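Histone-lysine N-methyltransferase, H3 lysine-9 specific SUVH4 (Arabidopsis thaliana, PDB 4QEN) methylates histone H3 at the H3K9 site, setting a mark for transcriptional repression, and binds methylated DNA, probably through its SRA domain. Local coordinates at residues N101-L106 against L155-E160; V108-S113 against V163-T168. All blocks are in the same frame, centred on the assembly; numbering follows the deposited sequence.

How the contacts relate
Both contacts lie in the SRA domain and use the same two runs of chain: the loop 101-106 leads into strand 106-112, and helix 151-161 is followed by strand 165-172. Contact 1 packs the loop on the helix; contact 2 pairs the two strands. Every touching residue of contact 2 is buried and main-chain hydrogen bonds dominate it, whereas contact 1 depends on one histidine and has Lys103 and Glu160 exposed at its edge. The two meet near the C-terminal end of the helix, with Cys158 O 3.0 Å from Val163 N, a probable hydrogen bond, and Leu106 packing on Val163. Contact 2 hydrogen-bonds the DNA through Ser113.

Contact 1: N101-L106 against L155-E160; sequences NYKLPL and LKHCCE
The chain of 101-106 bends round the His157 side of helix 151-161, with a cis peptide before Pro105, and comes closest where the CA atoms of Leu106 and His157 are 5.7 Å apart. This packs a loop of the SRA domain, just where it enters strand 106-112, onto the helix that precedes strand 165-172. The His157 imidazole is the centre of the contact. Its ND1 donates to Pro105 O at 2.7 Å, with the acceptor close to the ring plane and the donor in the plane of the carbonyl; the angle at the hydrogen is 149°. With CG anti to its own carbonyl carbon (chi1 -68°), His157 swings its ring off the helix into the loop. Lys103 crosses it at about a right angle and lays CG over one face, 3.8 Å from the ring centroid, a CH-pi contact set toward the rim. Replacing His157 by an alanine would probably leave Pro105 O without its donor, open a gap under Lys103 CG and leave that aliphatic chain free to move. At the solvent-exposed side, Lys103 NZ reaches Glu160 OE1 only through a water, by a weak bond on the lysine side. The other carboxylate oxygen, Glu160 OE2, is held by Lys156 NZ at 2.6 Å in a salt bridge between residues one helical turn apart. Deeper in, Leu106 extends CG anti to its backbone N (chi1 -174°), which carries CD1 to the helix, 3.6 Å from Cys158 N and 3.9 Å from Cys158 SG.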
loop_
_atom_site.group_PDB
_atom_site.type_symbol
_atom_site.label_atom_id
_atom_site.label_comp_id
_atom_site.label_asym_id
_atom_site.label_seq_id
_atom_site.Cartn_x
_atom_site.Cartn_y
_atom_site.Cartn_z
ATOM N N ASN A 101 14.079 -20.516 -30.840
ATOM C CA ASN A 101 13.355 -21.776 -31.016
ATOM C C ASN A 101 11.852 -21.656 -30.792
ATOM O O ASN A 101 11.109 -22.604 -31.036
ATOM C CB ASN A 101 13.925 -22.881 -30.123
ATOM C CG ASN A 101 15.390 -23.148 -30.390
ATOM O OD1 ASN A 101 15.764 -23.576 -31.478
ATOM N ND2 ASN A 101 16.227 -22.891 -29.399
ATOM N N TYR A 102 11.403 -20.506 -30.296
ATOM C CA TYR A 102 9.978 -20.214 -30.266
ATOM C C TYR A 102 9.638 -19.403 -31.516
ATOM O O TYR A 102 10.522 -18.848 -32.167
ATOM C CB TYR A 102 9.599 -19.408 -29.022
ATOM C CG TYR A 102 9.858 -20.075 -27.685
ATOM C CD1 TYR A 102 9.780 -21.459 -27.530
ATOM C CD2 TYR A 102 10.173 -19.306 -26.567
ATOM C CE1 TYR A 102 10.010 -22.053 -26.285
ATOM C CE2 TYR A 102 10.409 -19.887 -25.330
ATOM C CZ TYR A 102 10.326 -21.261 -25.193
ATOM O OH TYR A 102 10.565 -21.820 -23.950
ATOM N N LYS A 103 8.357 -19.339 -31.853
ATOM C CA LYS A 103 7.901 -18.506 -32.955
ATOM C C LYS A 103 7.330 -17.248 -32.322
ATOM O O LYS A 103 6.513 -17.340 -31.415
ATOM C CB LYS A 103 6.811 -19.231 -33.733
ATOM C CG LYS A 103 6.418 -18.589 -35.048
ATOM C CD LYS A 103 6.299 -19.645 -36.149
ATOM C CE LYS A 103 5.607 -20.914 -35.650
ATOM N NZ LYS A 103 5.564 -21.979 -36.693
ATOM N N LEU A 104 7.781 -16.080 -32.770
ATOM C CA LEU A 104 7.287 -14.824 -32.211
ATOM C C LEU A 104 6.236 -14.203 -33.135
ATOM O O LEU A 104 6.203 -14.518 -34.315
ATOM C CB LEU A 104 8.452 -13.876 -31.920
ATOM C CG LEU A 104 9.058 -14.351 -30.592
ATOM C CD1 LEU A 104 10.380 -15.075 -30.775
ATOM C CD2 LEU A 104 9.170 -13.223 -29.605
ATOM N N PRO A 105 5.349 -13.348 -32.599
ATOM C CA PRO A 105 5.231 -12.859 -31.214
ATOM C C PRO A 105 4.741 -13.934 -30.244
ATOM O O PRO A 105 4.151 -14.937 -30.652
ATOM C CB PRO A 105 4.196 -11.737 -31.327
ATOM C CG PRO A 105 3.350 -12.133 -32.487
ATOM C CD PRO A 105 4.286 -12.803 -33.465
ATOM N N LEU A 106 4.990 -13.710 -28.960
ATOM C CA LEU A 106 4.733 -14.719 -27.942
ATOM C C LEU A 106 4.247 -14.008 -26.680
ATOM O O LEU A 106 4.947 -13.148 -26.145
ATOM C CB LEU A 106 6.030 -15.479 -27.650
ATOM C CG LEU A 106 5.981 -16.686 -26.700
ATOM C CD1 LEU A 106 5.194 -17.839 -27.330
ATOM C CD2 LEU A 106 7.400 -17.132 -26.337
ATOM N N LEU A 155 -0.756 -15.424 -28.407
ATOM C CA LEU A 155 -1.383 -16.487 -27.646
ATOM C C LEU A 155 -1.371 -17.822 -28.393
ATOM O O LEU A 155 -1.179 -18.875 -27.786
ATOM C CB LEU A 155 -2.809 -16.102 -27.237
ATOM C CG LEU A 155 -2.843 -15.054 -26.106
ATOM C CD1 LEU A 155 -4.251 -14.505 -25.894
ATOM C CD2 LEU A 155 -2.292 -15.658 -24.797
ATOM N N LYS A 156 -1.540 -17.767 -29.711
ATOM C CA LYS A 156 -1.491 -18.988 -30.502
ATOM C C LYS A 156 -0.112 -19.583 -30.321
ATOM O O LYS A 156 0.024 -20.799 -30.119
ATOM C CB LYS A 156 -1.733 -18.682 -31.979
ATOM C CG LYS A 156 -1.300 -19.786 -32.973
ATOM C CD LYS A 156 -1.685 -19.351 -34.411
ATOM C CE LYS A 156 -1.660 -20.513 -35.393
ATOM N NZ LYS A 156 -0.286 -20.921 -35.691
ATOM N N HIS A 157 0.912 -18.729 -30.345
ATOM C CA HIS A 157 2.259 -19.269 -30.242
ATOM C C HIS A 157 2.484 -19.859 -28.846
ATOM O O HIS A 157 3.138 -20.907 -28.711
ATOM C CB HIS A 157 3.316 -18.243 -30.664
ATOM C CG HIS A 157 3.270 -17.931 -32.133
ATOM N ND1 HIS A 157 3.740 -16.748 -32.663
ATOM C CD2 HIS A 157 2.802 -18.656 -33.180
ATOM C CE1 HIS A 157 3.562 -16.760 -33.977
ATOM N NE2 HIS A 157 2.993 -17.902 -34.316
ATOM N N CYS A 158 1.865 -19.246 -27.832
ATOM C CA CYS A 158 1.980 -19.793 -26.478
ATOM C C CYS A 158 1.425 -21.208 -26.479
ATOM O O CYS A 158 2.014 -22.122 -25.885
ATOM C CB CYS A 158 1.195 -18.949 -25.486
ATOM S SG CYS A 158 2.013 -17.400 -25.094
ATOM N N CYS A 159 0.300 -21.381 -27.169
ATOM C CA CYS A 159 -0.347 -22.686 -27.195
ATOM C C CYS A 159 0.594 -23.678 -27.865
ATOM O O CYS A 159 0.815 -24.763 -27.348
ATOM C CB CYS A 159 -1.710 -22.617 -27.899
ATOM S SG CYS A 159 -2.542 -24.233 -28.050
ATOM N N GLU A 160 1.224 -23.276 -28.965
ATOM C CA GLU A 160 1.976 -24.244 -29.766
ATOM C C GLU A 160 3.330 -24.618 -29.161
ATOM O O GLU A 160 3.856 -25.702 -29.429
ATOM C CB GLU A 160 2.165 -23.712 -31.180
ATOM C CG GLU A 160 0.836 -23.571 -31.897
ATOM C CD GLU A 160 0.911 -22.743 -33.163
ATOM O OE1 GLU A 160 1.897 -21.979 -33.346
ATOM O OE2 GLU A 160 -0.043 -22.857 -33.959
HETATM O O HOH W 1 2.547 -21.589 -35.953
#

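Contact 2: V108-S113 against V163-T168; sequences VSIVMS and VPVRVT. With nucleotides of chain B.
Val108 O is gripped by Arg166 N at 2.9 Å and by a water, also at 2.9 Å, that donates a second bond to Pro164 O. The amide comes in above the carbonyl plane, 36° out of it. This starts the parallel ladder of strands 106-112 and 165-172, the second reached through helix 151-161, in the curled sheet of the SRA domain. Ile110 N then bonds Arg166 O, Thr168 N bonds Ile110 O, and Met112 N bonds Thr168 O. Val108 and Ser109 face Asp89 on strand 88-91, a classic beta bulge. The Arg166 side chain folds back over the ladder, bent at chi3 (-66°), and Val108 O sits over the centre of one guanidinium face, 3.8 Å above its plane. NH1 is hydrogen-bonded to Ile56 O and Gly58 O and NH2 to Phe80 O, bonds that limit the rotation of the group. A second water joins Ile110 O to the hydroxyls of Ser109 and Thr168; Ser109 OG is also hydrogen-bonded to His81 ND1. On the face bearing Ile110 and Val167, Ile110 CG1 runs alongside Val167 CG2, while Ile110 CG2 meets Val165 CG2 at 3.8 Å. Past the strand end the chain reaches DNA, consistent with methylated-base recognition by SRA domains: Ser113 N donates to O2 of 5-methyl-2'-deoxycytidine 7 of chain B at 2.9 Å, and Ser113 OG to OP1 of 2'-deoxyadenosine 8 of chain B at 2.7 Å.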
loop_
_atom_site.group_PDB
_atom_site.type_symbol
_atom_site.label_atom_id
_atom_site.label_comp_id
_atom_site.label_asym_id
_atom_site.label_seq_id
_atom_site.Cartn_x
_atom_site.Cartn_y
_atom_site.Cartn_z
ATOM N N VAL A 108 3.174 -13.155 -22.822
ATOM C CA VAL A 108 3.678 -13.497 -21.502
ATOM C C VAL A 108 2.677 -13.114 -20.431
ATOM O O VAL A 108 2.724 -13.671 -19.332
ATOM C CB VAL A 108 5.039 -12.836 -21.183
ATOM C CG1 VAL A 108 6.101 -13.278 -22.186
ATOM C CG2 VAL A 108 4.904 -11.317 -21.143
ATOM N N SER A 109 1.763 -12.182 -20.726
ATOM C CA SER A 109 0.872 -11.728 -19.645
ATOM C C SER A 109 -0.476 -11.246 -20.177
ATOM O O SER A 109 -0.519 -10.523 -21.151
ATOM C CB SER A 109 1.555 -10.604 -18.832
ATOM O OG SER A 109 0.655 -9.985 -17.921
ATOM N N ILE A 110 -1.573 -11.656 -19.553
ATOM C CA ILE A 110 -2.879 -11.128 -19.926
ATOM C C ILE A 110 -3.677 -10.618 -18.732
ATOM O O ILE A 110 -3.530 -11.090 -17.591
ATOM C CB ILE A 110 -3.758 -12.170 -20.670
ATOM C CG1 ILE A 110 -4.207 -13.285 -19.722
ATOM C CG2 ILE A 110 -3.044 -12.727 -21.902
ATOM C CD1 ILE A 110 -5.000 -14.367 -20.430
ATOM N N VAL A 111 -4.572 -9.690 -19.030
ATOM C CA VAL A 111 -5.439 -9.097 -18.020
ATOM C C VAL A 111 -6.902 -9.333 -18.384
ATOM O O VAL A 111 -7.319 -9.067 -19.509
ATOM C CB VAL A 111 -5.200 -7.588 -17.909
ATOM C CG1 VAL A 111 -6.153 -6.979 -16.897
ATOM C CG2 VAL A 111 -3.752 -7.314 -17.512
ATOM N N MET A 112 -7.675 -9.824 -17.424
ATOM C CA MET A 112 -9.101 -10.057 -17.617
ATOM C C MET A 112 -9.855 -9.150 -16.655
ATOM O O MET A 112 -9.779 -9.316 -15.430
ATOM C CB MET A 112 -9.448 -11.540 -17.384
ATOM C CG MET A 112 -10.868 -11.940 -17.816
ATOM S SD MET A 112 -11.186 -13.741 -17.818
ATOM C CE MET A 112 -10.173 -14.311 -16.412
ATOM N N SER A 113 -10.566 -8.173 -17.214
ATOM C CA SER A 113 -11.201 -7.125 -16.422
ATOM C C SER A 113 -12.691 -6.968 -16.718
ATOM O O SER A 113 -13.292 -5.967 -16.344
ATOM C CB SER A 113 -10.494 -5.799 -16.669
ATOM O OG SER A 113 -9.162 -5.880 -16.223
ATOM N N VAL A 163 4.201 -22.412 -23.812
ATOM C CA VAL A 163 4.650 -21.284 -23.016
ATOM C C VAL A 163 3.451 -20.751 -22.253
ATOM O O VAL A 163 2.469 -20.314 -22.854
ATOM C CB VAL A 163 5.257 -20.170 -23.904
ATOM C CG1 VAL A 163 5.444 -18.878 -23.097
ATOM C CG2 VAL A 163 6.587 -20.643 -24.513
ATOM N N PRO A 164 3.516 -20.810 -20.918
ATOM C CA PRO A 164 2.393 -20.368 -20.090
ATOM C C PRO A 164 2.325 -18.841 -20.060
ATOM O O PRO A 164 3.307 -18.160 -20.358
ATOM C CB PRO A 164 2.768 -20.888 -18.703
ATOM C CG PRO A 164 4.273 -20.833 -18.686
ATOM C CD PRO A 164 4.665 -21.258 -20.106
ATOM N N VAL A 165 1.164 -18.318 -19.689
ATOM C CA VAL A 165 0.962 -16.889 -19.580
ATOM C C VAL A 165 0.576 -16.530 -18.135
ATOM O O VAL A 165 -0.110 -17.306 -17.457
ATOM C CB VAL A 165 -0.154 -16.443 -20.576
ATOM C CG1 VAL A 165 -1.506 -17.049 -20.199
ATOM C CG2 VAL A 165 -0.259 -14.959 -20.632
ATOM N N ARG A 166 1.037 -15.374 -17.657
ATOM C CA ARG A 166 0.562 -14.843 -16.391
ATOM C C ARG A 166 -0.863 -14.342 -16.590
ATOM O O ARG A 166 -1.168 -13.734 -17.618
ATOM C CB ARG A 166 1.456 -13.692 -15.917
ATOM C CG ARG A 166 2.887 -14.129 -15.586
ATOM C CD ARG A 166 3.674 -13.021 -14.855
ATOM N NE ARG A 166 3.919 -11.831 -15.673
ATOM C CZ ARG A 166 4.849 -11.759 -16.621
ATOM N NH1 ARG A 166 5.603 -12.822 -16.886
ATOM N NH2 ARG A 166 5.017 -10.634 -17.316
ATOM N N VAL A 167 -1.737 -14.617 -15.625
ATOM C CA VAL A 167 -3.121 -14.148 -15.717
ATOM C C VAL A 167 -3.426 -13.246 -14.525
ATOM O O VAL A 167 -3.178 -13.616 -13.382
ATOM C CB VAL A 167 -4.142 -15.324 -15.791
ATOM C CG1 VAL A 167 -5.585 -14.810 -15.700
ATOM C CG2 VAL A 167 -3.943 -16.106 -17.086
ATOM N N THR A 168 -3.947 -12.057 -14.814
ATOM C CA THR A 168 -4.305 -11.104 -13.772
ATOM C C THR A 168 -5.769 -10.707 -13.936
ATOM O O THR A 168 -6.215 -10.434 -15.046
ATOM C CB THR A 168 -3.396 -9.876 -13.870
ATOM O OG1 THR A 168 -2.052 -10.282 -13.574
ATOM C CG2 THR A 168 -3.831 -8.770 -12.898
ATOM N N1 5CM B 7 -9.585 -7.101 -21.531
ATOM C C2 5CM B 7 -10.546 -7.930 -21.087
ATOM N N3 5CM B 7 -10.708 -9.187 -21.726
ATOM C C4 5CM B 7 -10.020 -9.527 -22.899
ATOM C C5 5CM B 7 -9.125 -8.626 -23.437
ATOM C C5A 5CM B 7 -8.391 -8.882 -24.620
ATOM C C6 5CM B 7 -8.969 -7.431 -22.760
ATOM O O2 5CM B 7 -11.166 -7.757 -20.044
ATOM N N4 5CM B 7 -10.197 -10.688 -23.557
ATOM C "C1'" 5CM B 7 -9.125 -5.676 -21.344
ATOM C "C2'" 5CM B 7 -7.963 -4.819 -21.478
ATOM C "C3'" 5CM B 7 -8.789 -3.495 -20.872
ATOM C "C4'" 5CM B 7 -9.937 -3.341 -21.904
ATOM O "O4'" 5CM B 7 -10.289 -4.805 -21.759
ATOM O "O3'" 5CM B 7 -9.360 -3.520 -19.566
ATOM C "C5'" 5CM B 7 -9.011 -3.173 -23.175
ATOM O "O5'" 5CM B 7 -7.826 -3.800 -23.695
ATOM P P 5CM B 7 -7.631 -4.194 -25.227
ATOM O OP1 5CM B 7 -6.693 -5.328 -25.342
ATOM O OP2 5CM B 7 -8.925 -4.325 -25.912
ATOM P P DA B 8 -8.653 -2.922 -18.247
ATOM O OP1 DA B 8 -7.835 -3.972 -17.602
ATOM O OP2 DA B 8 -9.753 -2.290 -17.492
ATOM O "O5'" DA B 8 -7.622 -1.812 -18.758
ATOM C "C5'" DA B 8 -8.017 -0.501 -18.975
ATOM C "C4'" DA B 8 -7.231 0.430 -18.066
ATOM O "O4'" DA B 8 -7.228 1.751 -18.650
ATOM C "C3'" DA B 8 -7.860 0.654 -16.703
ATOM O "O3'" DA B 8 -6.843 1.188 -15.855
ATOM C "C2'" DA B 8 -8.958 1.674 -17.035
ATOM C "C1'" DA B 8 -8.351 2.486 -18.180
ATOM N N9 DA B 8 -9.149 2.673 -19.393
ATOM C C8 DA B 8 -10.057 1.826 -19.985
ATOM N N7 DA B 8 -10.557 2.279 -21.118
ATOM C C5 DA B 8 -9.919 3.500 -21.301
ATOM C C6 DA B 8 -10.001 4.497 -22.307
ATOM N N6 DA B 8 -10.791 4.450 -23.406
ATOM N N1 DA B 8 -9.207 5.573 -22.139
ATOM C C2 DA B 8 -8.407 5.675 -21.077
ATOM N N3 DA B 8 -8.251 4.809 -20.082
ATOM C C4 DA B 8 -9.046 3.745 -20.249
HETATM O O HOH W 2 4.626 -15.814 -18.928
HETATM O O HOH W 3 -1.086 -11.187 -16.047
#